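Local coordinates for peptidyl-prolyl cis-trans isomerase ([Pseudomonas syringae] pv. tomato str. DC3000, PDB 5XB0), which probably catalyses cis-trans isomerisation of the peptide bond preceding proline in protein chains, as expected of an FKBP-type peptidyl-prolyl isomerase domain, at residues K11-F16 / F119-F124; K27-G32 / W97-P102; P44-N49 / F75-V80; E53-G58 / E127-S132. One frame throughout, in Å; residues are numbered along the deposited sequence.

Contact 1 of 4, residues K11-F16 / F119-F124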
loop_
_atom_site.group_PDB
_atom_site.type_symbol
_atom_site.label_atom_id
_atom_site.label_comp_id
_atom_site.label_asym_id
_atom_site.label_seq_id
_atom_site.Cartn_x
_atom_site.Cartn_y
_atom_site.Cartn_z
ATOM N N LYS A 11 15.603 9.294 -6.440
ATOM C CA LYS A 11 15.936 8.531 -7.632
ATOM C C LYS A 11 15.709 7.044 -7.393
ATOM O O LYS A 11 15.198 6.348 -8.266
ATOM C CB LYS A 11 17.386 8.788 -8.061
ATOM C CG LYS A 11 17.808 7.989 -9.284
ATOM C CD LYS A 11 19.150 8.463 -9.810
ATOM C CE LYS A 11 19.498 7.781 -11.125
ATOM N NZ LYS A 11 20.766 8.303 -11.688
ATOM N N ALA A 12 16.098 6.558 -6.218
ATOM C CA ALA A 12 15.933 5.146 -5.890
ATOM C C ALA A 12 14.450 4.787 -5.825
ATOM O O ALA A 12 14.031 3.740 -6.325
ATOM C CB ALA A 12 16.622 4.811 -4.577
ATOM N N GLU A 13 13.650 5.664 -5.227
ATOM C CA GLU A 13 12.217 5.411 -5.179
ATOM C C GLU A 13 11.633 5.383 -6.588
ATOM O O GLU A 13 10.859 4.484 -6.920
ATOM C CB GLU A 13 11.468 6.449 -4.339
ATOM C CG GLU A 13 9.964 6.205 -4.443
ATOM C CD GLU A 13 9.114 7.104 -3.587
ATOM O OE1 GLU A 13 7.879 7.048 -3.765
ATOM O OE2 GLU A 13 9.657 7.850 -2.751
ATOM N N ARG A 14 11.999 6.360 -7.415
ATOM C CA ARG A 14 11.458 6.430 -8.767
ATOM C C ARG A 14 11.802 5.181 -9.572
ATOM O O ARG A 14 10.953 4.667 -10.302
ATOM C CB ARG A 14 11.961 7.682 -9.494
ATOM C CG ARG A 14 11.337 8.968 -8.976
ATOM C CD ARG A 14 10.891 9.866 -10.117
ATOM N NE ARG A 14 11.947 10.071 -11.100
ATOM C CZ ARG A 14 11.815 10.826 -12.186
ATOM N NH1 ARG A 14 10.669 11.451 -12.425
ATOM N NH2 ARG A 14 12.827 10.960 -13.034
ATOM N N THR A 15 13.029 4.682 -9.446
ATOM C CA THR A 15 13.410 3.514 -10.244
ATOM C C THR A 15 12.741 2.255 -9.695
ATOM O O THR A 15 12.361 1.369 -10.461
ATOM C CB THR A 15 14.949 3.301 -10.317
ATOM O OG1 THR A 15 15.489 3.076 -9.011
ATOM C CG2 THR A 15 15.618 4.505 -10.919
ATOM N N PHE A 16 12.570 2.181 -8.380
ATOM C CA PHE A 16 11.821 1.064 -7.810
ATOM C C PHE A 16 10.385 1.069 -8.331
ATOM O O PHE A 16 9.867 0.036 -8.782
ATOM C CB PHE A 16 11.826 1.122 -6.278
ATOM C CG PHE A 16 11.067 -0.008 -5.629
ATOM C CD1 PHE A 16 11.650 -1.256 -5.480
ATOM C CD2 PHE A 16 9.767 0.174 -5.186
ATOM C CE1 PHE A 16 10.952 -2.295 -4.888
ATOM C CE2 PHE A 16 9.067 -0.855 -4.609
ATOM C CZ PHE A 16 9.655 -2.095 -4.455
ATOM N N PHE A 119 11.131 8.734 2.150
ATOM C CA PHE A 119 11.087 8.388 0.731
ATOM C C PHE A 119 11.150 6.889 0.487
ATOM O O PHE A 119 11.812 6.421 -0.439
ATOM C CB PHE A 119 12.215 9.106 -0.020
ATOM C CG PHE A 119 12.237 10.581 0.234
ATOM C CD1 PHE A 119 11.151 11.355 -0.120
ATOM C CD2 PHE A 119 13.305 11.179 0.875
ATOM C CE1 PHE A 119 11.149 12.718 0.132
ATOM C CE2 PHE A 119 13.315 12.548 1.124
ATOM C CZ PHE A 119 12.237 13.314 0.751
ATOM N N THR A 120 10.421 6.148 1.311
ATOM C CA THR A 120 10.357 4.698 1.167
ATOM C C THR A 120 9.003 4.264 0.605
ATOM O O THR A 120 7.979 4.375 1.284
ATOM C CB THR A 120 10.592 4.004 2.509
ATOM O OG1 THR A 120 11.852 4.420 3.048
ATOM C CG2 THR A 120 10.603 2.497 2.348
ATOM N N PRO A 121 8.989 3.767 -0.640
ATOM C CA PRO A 121 7.764 3.126 -1.132
ATOM C C PRO A 121 7.458 1.860 -0.328
ATOM O O PRO A 121 8.377 1.223 0.178
ATOM C CB PRO A 121 8.090 2.807 -2.594
ATOM C CG PRO A 121 9.589 2.741 -2.650
ATOM C CD PRO A 121 10.124 3.635 -1.569
ATOM N N LEU A 122 6.184 1.518 -0.187
ATOM C CA LEU A 122 5.792 0.377 0.643
ATOM C C LEU A 122 5.101 -0.686 -0.192
ATOM O O LEU A 122 4.366 -0.361 -1.122
ATOM C CB LEU A 122 4.865 0.827 1.772
ATOM C CG LEU A 122 5.405 1.935 2.681
ATOM C CD1 LEU A 122 4.387 2.271 3.770
ATOM C CD2 LEU A 122 6.731 1.489 3.292
ATOM N N VAL A 123 5.326 -1.951 0.151
ATOM C CA VAL A 123 4.698 -3.062 -0.561
ATOM C C VAL A 123 3.767 -3.802 0.379
ATOM O O VAL A 123 4.200 -4.309 1.404
ATOM C CB VAL A 123 5.743 -4.040 -1.117
ATOM C CG1 VAL A 123 5.070 -5.131 -1.919
ATOM C CG2 VAL A 123 6.769 -3.281 -1.979
ATOM N N PHE A 124 2.482 -3.827 0.042
ATOM C CA PHE A 124 1.490 -4.515 0.868
ATOM C C PHE A 124 0.922 -5.729 0.174
ATOM O O PHE A 124 0.697 -5.712 -1.030
ATOM C CB PHE A 124 0.328 -3.584 1.208
ATOM C CG PHE A 124 0.668 -2.523 2.194
ATOM C CD1 PHE A 124 0.508 -2.752 3.549
ATOM C CD2 PHE A 124 1.114 -1.282 1.771
ATOM C CE1 PHE A 124 0.812 -1.757 4.474
ATOM C CE2 PHE A 124 1.428 -0.288 2.695
ATOM C CZ PHE A 124 1.267 -0.530 4.044
#

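Contact 2 of 4, residues K27-G32 / W97-P102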
loop_
_atom_site.group_PDB
_atom_site.type_symbol
_atom_site.label_atom_id
_atom_site.label_comp_id
_atom_site.label_asym_id
_atom_site.label_seq_id
_atom_site.Cartn_x
_atom_site.Cartn_y
_atom_site.Cartn_z
ATOM N N LYS A 27 -1.682 -2.958 -12.585
ATOM C CA LYS A 27 -2.584 -1.864 -12.905
ATOM C C LYS A 27 -2.174 -0.627 -12.112
ATOM O O LYS A 27 -1.898 -0.716 -10.912
ATOM C CB LYS A 27 -4.033 -2.228 -12.588
ATOM C CG LYS A 27 -4.496 -3.553 -13.165
ATOM C CD LYS A 27 -4.150 -3.653 -14.632
ATOM C CE LYS A 27 -4.553 -5.011 -15.197
ATOM N NZ LYS A 27 -6.025 -5.211 -15.082
ATOM N N GLU A 28 -2.127 0.522 -12.777
ATOM C CA GLU A 28 -1.827 1.764 -12.085
ATOM C C GLU A 28 -3.118 2.436 -11.660
ATOM O O GLU A 28 -3.867 2.951 -12.501
ATOM C CB GLU A 28 -1.003 2.713 -12.957
ATOM C CG GLU A 28 -0.625 3.992 -12.216
ATOM C CD GLU A 28 0.145 4.988 -13.077
ATOM O OE1 GLU A 28 0.446 6.090 -12.569
ATOM O OE2 GLU A 28 0.427 4.677 -14.255
ATOM N N LEU A 29 -3.381 2.404 -10.351
ATOM C CA LEU A 29 -4.549 3.056 -9.778
ATOM C C LEU A 29 -4.279 4.548 -9.610
ATOM O O LEU A 29 -3.259 5.066 -10.085
ATOM C CB LEU A 29 -4.907 2.404 -8.440
ATOM C CG LEU A 29 -4.980 0.866 -8.425
ATOM C CD1 LEU A 29 -5.245 0.372 -7.012
ATOM C CD2 LEU A 29 -6.079 0.367 -9.370
ATOM N N ALA A 30 -5.203 5.257 -8.967
ATOM C CA ALA A 30 -5.010 6.684 -8.734
ATOM C C ALA A 30 -3.739 6.951 -7.942
ATOM O O ALA A 30 -3.308 6.115 -7.137
ATOM C CB ALA A 30 -6.209 7.267 -8.005
ATOM N N ASP A 31 -3.131 8.109 -8.200
ATOM C CA ASP A 31 -2.025 8.617 -7.385
ATOM C C ASP A 31 -0.805 7.692 -7.362
ATOM O O ASP A 31 -0.053 7.675 -6.392
ATOM C CB ASP A 31 -2.511 8.882 -5.957
ATOM C CG ASP A 31 -3.588 9.956 -5.904
ATOM O OD1 ASP A 31 -3.501 10.927 -6.695
ATOM O OD2 ASP A 31 -4.524 9.836 -5.084
ATOM N N GLY A 32 -0.614 6.938 -8.437
ATOM C CA GLY A 32 0.605 6.162 -8.603
ATOM C C GLY A 32 0.671 4.827 -7.870
ATOM O O GLY A 32 1.701 4.158 -7.921
ATOM N N TRP A 97 -4.871 -8.689 -2.999
ATOM C CA TRP A 97 -4.126 -7.754 -3.838
ATOM C C TRP A 97 -2.734 -7.467 -3.306
ATOM O O TRP A 97 -2.529 -7.407 -2.093
ATOM C CB TRP A 97 -4.868 -6.418 -3.950
ATOM C CG TRP A 97 -6.003 -6.411 -4.920
ATOM C CD1 TRP A 97 -6.518 -7.478 -5.603
ATOM C CD2 TRP A 97 -6.755 -5.267 -5.335
ATOM N NE1 TRP A 97 -7.549 -7.066 -6.421
ATOM C CE2 TRP A 97 -7.703 -5.711 -6.284
ATOM C CE3 TRP A 97 -6.709 -3.900 -5.008
ATOM C CZ2 TRP A 97 -8.618 -4.848 -6.891
ATOM C CZ3 TRP A 97 -7.604 -3.041 -5.630
ATOM C CH2 TRP A 97 -8.545 -3.524 -6.559
ATOM N N ARG A 98 -1.790 -7.270 -4.225
ATOM C CA ARG A 98 -0.500 -6.680 -3.913
ATOM C C ARG A 98 -0.564 -5.216 -4.309
ATOM O O ARG A 98 -0.993 -4.891 -5.416
ATOM C CB ARG A 98 0.628 -7.412 -4.654
ATOM C CG ARG A 98 2.015 -6.783 -4.490
ATOM C CD ARG A 98 3.056 -7.739 -5.083
ATOM N NE ARG A 98 4.443 -7.383 -4.802
ATOM C CZ ARG A 98 5.134 -6.531 -5.548
ATOM N NH1 ARG A 98 4.536 -5.944 -6.575
ATOM N NH2 ARG A 98 6.404 -6.252 -5.260
ATOM N N LEU A 99 -0.214 -4.336 -3.381
ATOM C CA LEU A 99 -0.158 -2.901 -3.651
ATOM C C LEU A 99 1.248 -2.390 -3.454
ATOM O O LEU A 99 1.858 -2.653 -2.421
ATOM C CB LEU A 99 -1.093 -2.120 -2.721
ATOM C CG LEU A 99 -2.585 -2.404 -2.773
ATOM C CD1 LEU A 99 -3.312 -1.479 -1.793
ATOM C CD2 LEU A 99 -3.124 -2.211 -4.191
ATOM N N VAL A 100 1.750 -1.626 -4.414
ATOM C CA VAL A 100 2.997 -0.900 -4.227
ATOM C C VAL A 100 2.637 0.570 -4.157
ATOM O O VAL A 100 2.045 1.109 -5.086
ATOM C CB VAL A 100 4.008 -1.145 -5.365
ATOM C CG1 VAL A 100 5.328 -0.452 -5.057
ATOM C CG2 VAL A 100 4.244 -2.637 -5.552
ATOM N N ILE A 101 2.982 1.203 -3.044
ATOM C CA ILE A 101 2.512 2.553 -2.750
ATOM C C ILE A 101 3.700 3.503 -2.693
ATOM O O ILE A 101 4.625 3.294 -1.895
ATOM C CB ILE A 101 1.725 2.564 -1.411
ATOM C CG1 ILE A 101 0.564 1.558 -1.505
ATOM C CG2 ILE A 101 1.225 3.958 -1.068
ATOM C CD1 ILE A 101 -0.246 1.415 -0.241
ATOM N N PRO A 102 3.693 4.547 -3.541
ATOM C CA PRO A 102 4.790 5.527 -3.499
ATOM C C PRO A 102 4.833 6.242 -2.170
ATOM O O PRO A 102 3.803 6.350 -1.492
ATOM C CB PRO A 102 4.462 6.501 -4.645
ATOM C CG PRO A 102 2.997 6.364 -4.843
ATOM C CD PRO A 102 2.645 4.926 -4.505
#

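Contact 3 of 4, residues P44-N49 / F75-V80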
loop_
_atom_site.group_PDB
_atom_site.type_symbol
_atom_site.label_atom_id
_atom_site.label_comp_id
_atom_site.label_asym_id
_atom_site.label_seq_id
_atom_site.Cartn_x
_atom_site.Cartn_y
_atom_site.Cartn_z
ATOM N N PRO A 44 -18.592 -6.697 -2.025
ATOM C CA PRO A 44 -18.724 -5.232 -2.024
ATOM C C PRO A 44 -17.395 -4.504 -1.916
ATOM O O PRO A 44 -16.446 -5.009 -1.288
ATOM C CB PRO A 44 -19.579 -4.952 -0.778
ATOM C CG PRO A 44 -20.276 -6.255 -0.487
ATOM C CD PRO A 44 -19.276 -7.313 -0.876
ATOM N N LYS A 45 -17.354 -3.311 -2.508
ATOM C CA LYS A 45 -16.212 -2.411 -2.387
ATOM C C LYS A 45 -16.520 -1.397 -1.298
ATOM O O LYS A 45 -17.684 -1.027 -1.105
ATOM C CB LYS A 45 -15.935 -1.678 -3.704
ATOM C CG LYS A 45 -15.528 -2.565 -4.858
ATOM C CD LYS A 45 -15.570 -1.791 -6.164
ATOM C CE LYS A 45 -15.115 -2.653 -7.332
ATOM N NZ LYS A 45 -15.385 -1.989 -8.645
ATOM N N PRO A 46 -15.479 -0.922 -0.596
ATOM C CA PRO A 46 -15.704 0.071 0.461
ATOM C C PRO A 46 -15.863 1.483 -0.074
ATOM O O PRO A 46 -15.304 1.811 -1.121
ATOM C CB PRO A 46 -14.437 -0.029 1.302
ATOM C CG PRO A 46 -13.382 -0.383 0.309
ATOM C CD PRO A 46 -14.056 -1.309 -0.687
ATOM N N ASP A 47 -16.626 2.297 0.645
ATOM C CA ASP A 47 -16.740 3.718 0.353
ATOM C C ASP A 47 -15.547 4.463 0.925
ATOM O O ASP A 47 -14.889 3.984 1.856
ATOM C CB ASP A 47 -18.030 4.287 0.934
ATOM C CG ASP A 47 -19.275 3.768 0.233
ATOM O OD1 ASP A 47 -19.188 3.344 -0.943
ATOM O OD2 ASP A 47 -20.353 3.809 0.858
ATOM N N ALA A 48 -15.288 5.652 0.384
ATOM C CA ALA A 48 -14.163 6.464 0.820
ATOM C C ALA A 48 -14.223 6.758 2.318
ATOM O O ALA A 48 -13.188 6.892 2.971
ATOM C CB ALA A 48 -14.115 7.774 0.024
ATOM N N ASN A 49 -15.429 6.867 2.861
ATOM C CA ASN A 49 -15.587 7.126 4.287
ATOM C C ASN A 49 -16.073 5.903 5.051
ATOM O O ASN A 49 -16.654 6.026 6.131
ATOM C CB ASN A 49 -16.550 8.285 4.513
ATOM C CG ASN A 49 -17.962 7.963 4.061
ATOM O OD1 ASN A 49 -18.187 7.043 3.270
ATOM N ND2 ASN A 49 -18.923 8.722 4.564
ATOM N N PHE A 75 -10.236 -1.141 9.836
ATOM C CA PHE A 75 -9.655 0.204 9.696
ATOM C C PHE A 75 -10.647 1.150 9.028
ATOM O O PHE A 75 -11.374 0.750 8.125
ATOM C CB PHE A 75 -8.381 0.173 8.852
ATOM C CG PHE A 75 -7.264 -0.605 9.455
ATOM C CD1 PHE A 75 -6.538 -0.089 10.521
ATOM C CD2 PHE A 75 -6.920 -1.847 8.953
ATOM C CE1 PHE A 75 -5.492 -0.806 11.068
ATOM C CE2 PHE A 75 -5.874 -2.567 9.501
ATOM C CZ PHE A 75 -5.160 -2.044 10.561
ATOM N N ARG A 76 -10.659 2.410 9.452
ATOM C CA ARG A 76 -11.377 3.449 8.717
ATOM C C ARG A 76 -10.543 3.907 7.534
ATOM O O ARG A 76 -9.375 4.272 7.701
ATOM C CB ARG A 76 -11.694 4.643 9.623
ATOM C CG ARG A 76 -12.769 4.362 10.631
ATOM C CD ARG A 76 -13.015 5.547 11.535
ATOM N NE ARG A 76 -13.382 6.742 10.783
ATOM C CZ ARG A 76 -14.216 7.673 11.234
ATOM N NH1 ARG A 76 -14.778 7.535 12.430
ATOM N NH2 ARG A 76 -14.496 8.732 10.490
ATOM N N LEU A 77 -11.127 3.888 6.340
ATOM C CA LEU A 77 -10.394 4.344 5.156
ATOM C C LEU A 77 -9.990 5.816 5.239
ATOM O O LEU A 77 -8.992 6.216 4.636
ATOM C CB LEU A 77 -11.218 4.112 3.888
ATOM C CG LEU A 77 -11.139 2.705 3.303
ATOM C CD1 LEU A 77 -11.677 2.714 1.888
ATOM C CD2 LEU A 77 -9.710 2.163 3.331
ATOM N N ASP A 78 -10.743 6.628 5.978
ATOM C CA ASP A 78 -10.394 8.041 6.076
ATOM C C ASP A 78 -9.279 8.293 7.090
ATOM O O ASP A 78 -8.896 9.445 7.331
ATOM C CB ASP A 78 -11.631 8.906 6.409
ATOM C CG ASP A 78 -12.251 8.611 7.780
ATOM O OD1 ASP A 78 -11.644 7.927 8.637
ATOM O OD2 ASP A 78 -13.385 9.097 8.000
ATOM N N SER A 79 -8.743 7.225 7.677
ATOM C CA SER A 79 -7.810 7.390 8.781
ATOM C C SER A 79 -6.536 6.574 8.624
ATOM O O SER A 79 -5.762 6.433 9.573
ATOM C CB SER A 79 -8.489 7.018 10.098
ATOM O OG SER A 79 -9.536 7.920 10.384
ATOM N N VAL A 80 -6.316 6.048 7.426
ATOM C CA VAL A 80 -5.113 5.285 7.112
ATOM C C VAL A 80 -4.268 6.054 6.091
ATOM O O VAL A 80 -4.659 7.144 5.650
ATOM C CB VAL A 80 -5.450 3.881 6.552
ATOM C CG1 VAL A 80 -6.100 3.023 7.634
ATOM C CG2 VAL A 80 -6.347 3.994 5.334
HETATM O O HOH W 1 -15.810 6.901 8.701
#

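Contact 4 of 4, residues E53-G58 / E127-S132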
loop_
_atom_site.group_PDB
_atom_site.type_symbol
_atom_site.label_atom_id
_atom_site.label_comp_id
_atom_site.label_asym_id
_atom_site.label_seq_id
_atom_site.Cartn_x
_atom_site.Cartn_y
_atom_site.Cartn_z
ATOM N N GLU A 53 -12.210 -4.504 6.616
ATOM C CA GLU A 53 -11.664 -5.518 7.506
ATOM C C GLU A 53 -10.665 -6.298 6.678
ATOM O O GLU A 53 -11.030 -6.887 5.658
ATOM C CB GLU A 53 -12.752 -6.432 8.072
ATOM C CG GLU A 53 -12.242 -7.356 9.181
ATOM C CD GLU A 53 -13.264 -8.398 9.615
ATOM O OE1 GLU A 53 -14.131 -8.779 8.801
ATOM O OE2 GLU A 53 -13.206 -8.838 10.786
ATOM N N VAL A 54 -9.401 -6.295 7.099
ATOM C CA VAL A 54 -8.338 -6.836 6.271
ATOM C C VAL A 54 -7.384 -7.754 7.026
ATOM O O VAL A 54 -7.249 -7.668 8.242
ATOM C CB VAL A 54 -7.493 -5.705 5.632
ATOM C CG1 VAL A 54 -8.341 -4.916 4.624
ATOM C CG2 VAL A 54 -6.898 -4.790 6.720
ATOM N N ARG A 55 -6.743 -8.648 6.282
ATOM C CA ARG A 55 -5.458 -9.198 6.680
ATOM C C ARG A 55 -4.427 -8.517 5.811
ATOM O O ARG A 55 -4.698 -8.229 4.641
ATOM C CB ARG A 55 -5.391 -10.708 6.469
ATOM C CG ARG A 55 -6.342 -11.516 7.287
ATOM C CD ARG A 55 -6.031 -12.993 7.112
ATOM N NE ARG A 55 -6.791 -13.789 8.059
ATOM C CZ ARG A 55 -7.997 -14.271 7.807
ATOM N NH1 ARG A 55 -8.566 -14.052 6.630
ATOM N NH2 ARG A 55 -8.627 -14.984 8.725
ATOM N N TYR A 56 -3.238 -8.270 6.349
ATOM C CA TYR A 56 -2.227 -7.595 5.551
ATOM C C TYR A 56 -0.813 -7.912 6.012
ATOM O O TYR A 56 -0.570 -8.257 7.161
ATOM C CB TYR A 56 -2.439 -6.075 5.564
ATOM C CG TYR A 56 -2.163 -5.421 6.900
ATOM C CD1 TYR A 56 -3.139 -5.390 7.889
ATOM C CD2 TYR A 56 -0.927 -4.842 7.177
ATOM C CE1 TYR A 56 -2.891 -4.808 9.136
ATOM C CE2 TYR A 56 -0.668 -4.257 8.425
ATOM C CZ TYR A 56 -1.662 -4.231 9.390
ATOM O OH TYR A 56 -1.423 -3.658 10.622
ATOM N N VAL A 57 0.111 -7.771 5.075
ATOM C CA VAL A 57 1.532 -7.775 5.384
ATOM C C VAL A 57 2.121 -6.560 4.692
ATOM O O VAL A 57 1.935 -6.382 3.495
ATOM C CB VAL A 57 2.235 -9.055 4.913
ATOM C CG1 VAL A 57 3.724 -8.982 5.267
ATOM C CG2 VAL A 57 1.616 -10.272 5.577
ATOM N N GLY A 58 2.827 -5.727 5.450
ATOM C CA GLY A 58 3.464 -4.548 4.886
ATOM C C GLY A 58 4.971 -4.700 4.913
ATOM O O GLY A 58 5.547 -5.011 5.957
ATOM N N GLU A 127 -5.643 -8.924 2.001
ATOM C CA GLU A 127 -6.858 -9.694 1.754
ATOM C C GLU A 127 -8.039 -8.923 2.320
ATOM O O GLU A 127 -8.045 -8.577 3.504
ATOM C CB GLU A 127 -6.786 -11.085 2.387
ATOM C CG GLU A 127 -8.039 -11.913 2.074
ATOM C CD GLU A 127 -8.007 -13.307 2.654
ATOM O OE1 GLU A 127 -8.769 -14.161 2.143
ATOM O OE2 GLU A 127 -7.239 -13.545 3.616
ATOM N N LEU A 128 -9.029 -8.631 1.482
ATOM C CA LEU A 128 -10.181 -7.879 1.963
ATOM C C LEU A 128 -11.267 -8.858 2.432
ATOM O O LEU A 128 -11.875 -9.572 1.634
ATOM C CB LEU A 128 -10.704 -6.938 0.877
ATOM C CG LEU A 128 -11.849 -6.023 1.306
ATOM C CD1 LEU A 128 -11.473 -5.083 2.472
ATOM C CD2 LEU A 128 -12.323 -5.215 0.123
ATOM N N ILE A 129 -11.499 -8.886 3.737
ATOM C CA ILE A 129 -12.400 -9.859 4.342
ATOM C C ILE A 129 -13.841 -9.363 4.368
ATOM O O ILE A 129 -14.789 -10.135 4.174
ATOM C CB ILE A 129 -11.949 -10.191 5.782
ATOM C CG1 ILE A 129 -10.495 -10.657 5.787
ATOM C CG2 ILE A 129 -12.848 -11.245 6.415
ATOM C CD1 ILE A 129 -10.257 -11.849 4.918
ATOM N N ALA A 130 -13.997 -8.066 4.621
ATOM C CA ALA A 130 -15.311 -7.453 4.732
ATOM C C ALA A 130 -15.194 -5.936 4.634
ATOM O O ALA A 130 -14.119 -5.365 4.787
ATOM C CB ALA A 130 -15.980 -7.844 6.039
ATOM N N VAL A 131 -16.313 -5.295 4.344
ATOM C CA VAL A 131 -16.390 -3.842 4.366
ATOM C C VAL A 131 -17.637 -3.444 5.128
ATOM O O VAL A 131 -18.556 -4.247 5.302
ATOM C CB VAL A 131 -16.434 -3.219 2.948
ATOM C CG1 VAL A 131 -15.193 -3.623 2.129
ATOM C CG2 VAL A 131 -17.717 -3.597 2.238
ATOM N N SER A 132 -17.676 -2.197 5.574
ATOM C CA SER A 132 -18.863 -1.671 6.230
ATOM C C SER A 132 -18.876 -0.166 6.089
ATOM O O SER A 132 -17.918 0.434 5.573
ATOM C CB SER A 132 -18.908 -2.055 7.710
ATOM O OG SER A 132 -18.123 -1.167 8.476
#

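Contact 1 of 4, residues K11-F16 / F119-F124
The helical segment 11-16 meets the chain at Pro121, where loop turns into strand, and the CA atoms of Glu13 and Pro121 are 6.4 Å apart. This is helix-on-sheet packing in the FKBP fold: helix 6-21 lies against Pro121, just before strand 122-132, and Val123 within it, whereas Phe124 turns to the other side and meets Trp84. Pro121 suits its place because its compact ring presents an apolar ridge to two helix residues one turn apart. The CG atom of Phe16 lies anti to its backbone N (chi1 180°), which sends the ring out from the helix toward the proline; the two meet obliquely, and Phe16 CD2 reaches Pro121 CG at 3.6 Å. Farther along the same ring, Val123 CG2 sits at the edge, near the ring plane, 4.0 Å from Phe16 CZ. Glu13 uses its length differently. Its extended chain runs past Pro121 in the opposite sense, the methylene CG resting 3.9 Å from Pro121 CD, so that the aliphatic part of a charged residue serves as packing material. The carboxylate is buried but provided for, with OE2 hydrogen-bonded to Ser103 OG. Glu13 OE2 and Phe119 O, both acceptors, are 3.5 Å apart without bonding. On the helix itself, Ala12 O takes two donors on one face of its plane: Phe16 N at 3.0 Å and the hydroxyl of Thr15, whose OG1 stands 3.1 Å from Ala12 O.

Contact 2 of 4, residues K27-G32 / W97-P102
Leu29 extends its CD1 methyl into the angle between Trp97 and Leu99, reaching Trp97 CZ3 at 4.4 Å and Leu99 CD2 also at 4.4 Å. That methyl is anti to CA (chi2 176°), which stretches it toward the strand. The approach to the indole is oblique, and the touch is light on both sides. Met35 packs against all three residues and so shares this apolar patch. Leucine suits the position because its chain is long enough to carry one methyl to two partners that stand two residues apart on a strand and therefore lie on the same side of it. Trp97 adds a polar hold of its own: its NE1 is hydrogen-bonded to Glu37, which ties the indole to the strand beside it. The arrangement belongs to a beta hairpin on the FKBP sheet. Strands 27-28 and 34-37 pair antiparallel, strand 34-37 pairs in turn with strand 96-101, and the loop joining the first two bends over to the far end of the third. There the backbone of the loop meets a proline. Pro102 CG lies 3.7 Å from Asp31 O, while Pro102 CD is 3.6 Å from Gly32 O. These ring carbons, CD above all because it is bonded to nitrogen, are probably slightly positive and tolerate carbonyl oxygens well. Asp31 and Gly32 both have positive phi; at 81° for Gly32 this conformation comes readily to a residue without a side chain, and the bare backbone lets the loop come close to the proline ring. The same ring touches Glu13 and Met17 of helix 6-21.

Contact 3 of 4, residues P44-N49 / F75-V80
Leu77 places its CG anti to its carbonyl carbon (chi1 -83°) and its CD1 anti to CA, which carries the CD1 methyl across to Pro46, with Leu77 CD1 3.9 Å from Pro46 CG. The two side chains cross at about a right angle, the proline CB and CG giving the methyl a rigid apolar partner. Backbone oxygens border the same leucine: Asp47 O is 3.5 Å from Leu77 CD1, and Ala48 O is 3.5 Å from Leu77 CB. Beside this packing Arg76 grips Asp78 side-on. Arg76 NH2 bonds to the syn lone pair of Asp78 OD2 at 2.8 Å, nearly straight at 177°, and Arg76 NE bonds to OD1. Ser79 OG reaches OD1 on the anti side, tilted well out of the carboxylate plane, so three bonds fix the rotation of the carboxylate. A water then spans the gap, donating to Asn49 O at 2.8 Å and weakly to Asp78 OD2. The contact thus joins the loop leading into strand 51-59 to the end of strand 73-76, its neighbour in the FKBP sheet; Val52 of the former strand packs on both Pro46 and Leu77, while Leu77 O is hydrogen-bonded to Thr85 of helix 82-87.

Contact 4 of 4, residues E53-G58 / E127-S132
Glu53 and Ala130 are joined by the straightest bond here, Glu53 N to Ala130 O at 2.8 Å and 171°. Glu53 O in turn takes Ile129 N at 2.8 Å and, weakly, Ala130 N at 3.4 Å. Two residues facing one are a classic beta bulge, set in the antiparallel pairing of strands 51-59 and 122-132 in the FKBP sheet. Ile129 takes up the extra residue with a helix-like backbone, which turns both N-H groups toward the same oxygen. Beyond the bulge, regular pairing resumes: Arg55 and Glu127 form a hydrogen-bonded pair, with Glu127 N 2.9 Å from Arg55 O and Arg55 N bonding back to Glu127 O. Their long side chains run alongside each other, pointing the same way, and end in a salt bridge. Its hydrogen bond is weak, at 3.3 Å from Arg55 NH1 to Glu127 OE2, and the guanidinium and carboxylate planes are turned 42° apart, although OE2 does meet the guanidinium at its edge. A charged pair suits this side of the sheet, where Arg55 is exposed. Apolar packing occupies the other face of the sheet, where Val54 and Leu128 form the non-hydrogen-bonded pair; the beta-branched valine favours an extended strand, and its CG1 lies 3.8 Å from Leu128 CD1. On that face Phe75 also packs on Val54. Back at the bulge, Glu53 CG is anti to the backbone N (chi1 -171°); Ala130, with only a CB, packs against the extended Glu53 chain, and Glu53 OE1 rests 3.5 Å from Ala130 CB.

All four contacts reach one antiparallel sheet of the FKBP domain. Contacts 1 and 4 use the two ends of strand 122-132, their centres 23 Å apart on opposite sides of the chain's centre. Contact 2 lies on the neighbouring strand 96-101 and touches contact 1 through probable backbone hydrogen bonds. The centres of contacts 1 and 2 are about 12 Å apart. Contacts 3 and 4, centres about 11 Å apart, meet where Pro44 and Pro46 pack on Val131. Along the chain contact 3 is nested within contact 2, and contact 2 within contact 1, whereas contact 4 crosses all three. The final strand thus ties the N-terminal helix 6-21 to strand 51-59, joining early and late parts of the sequence in one compact domain.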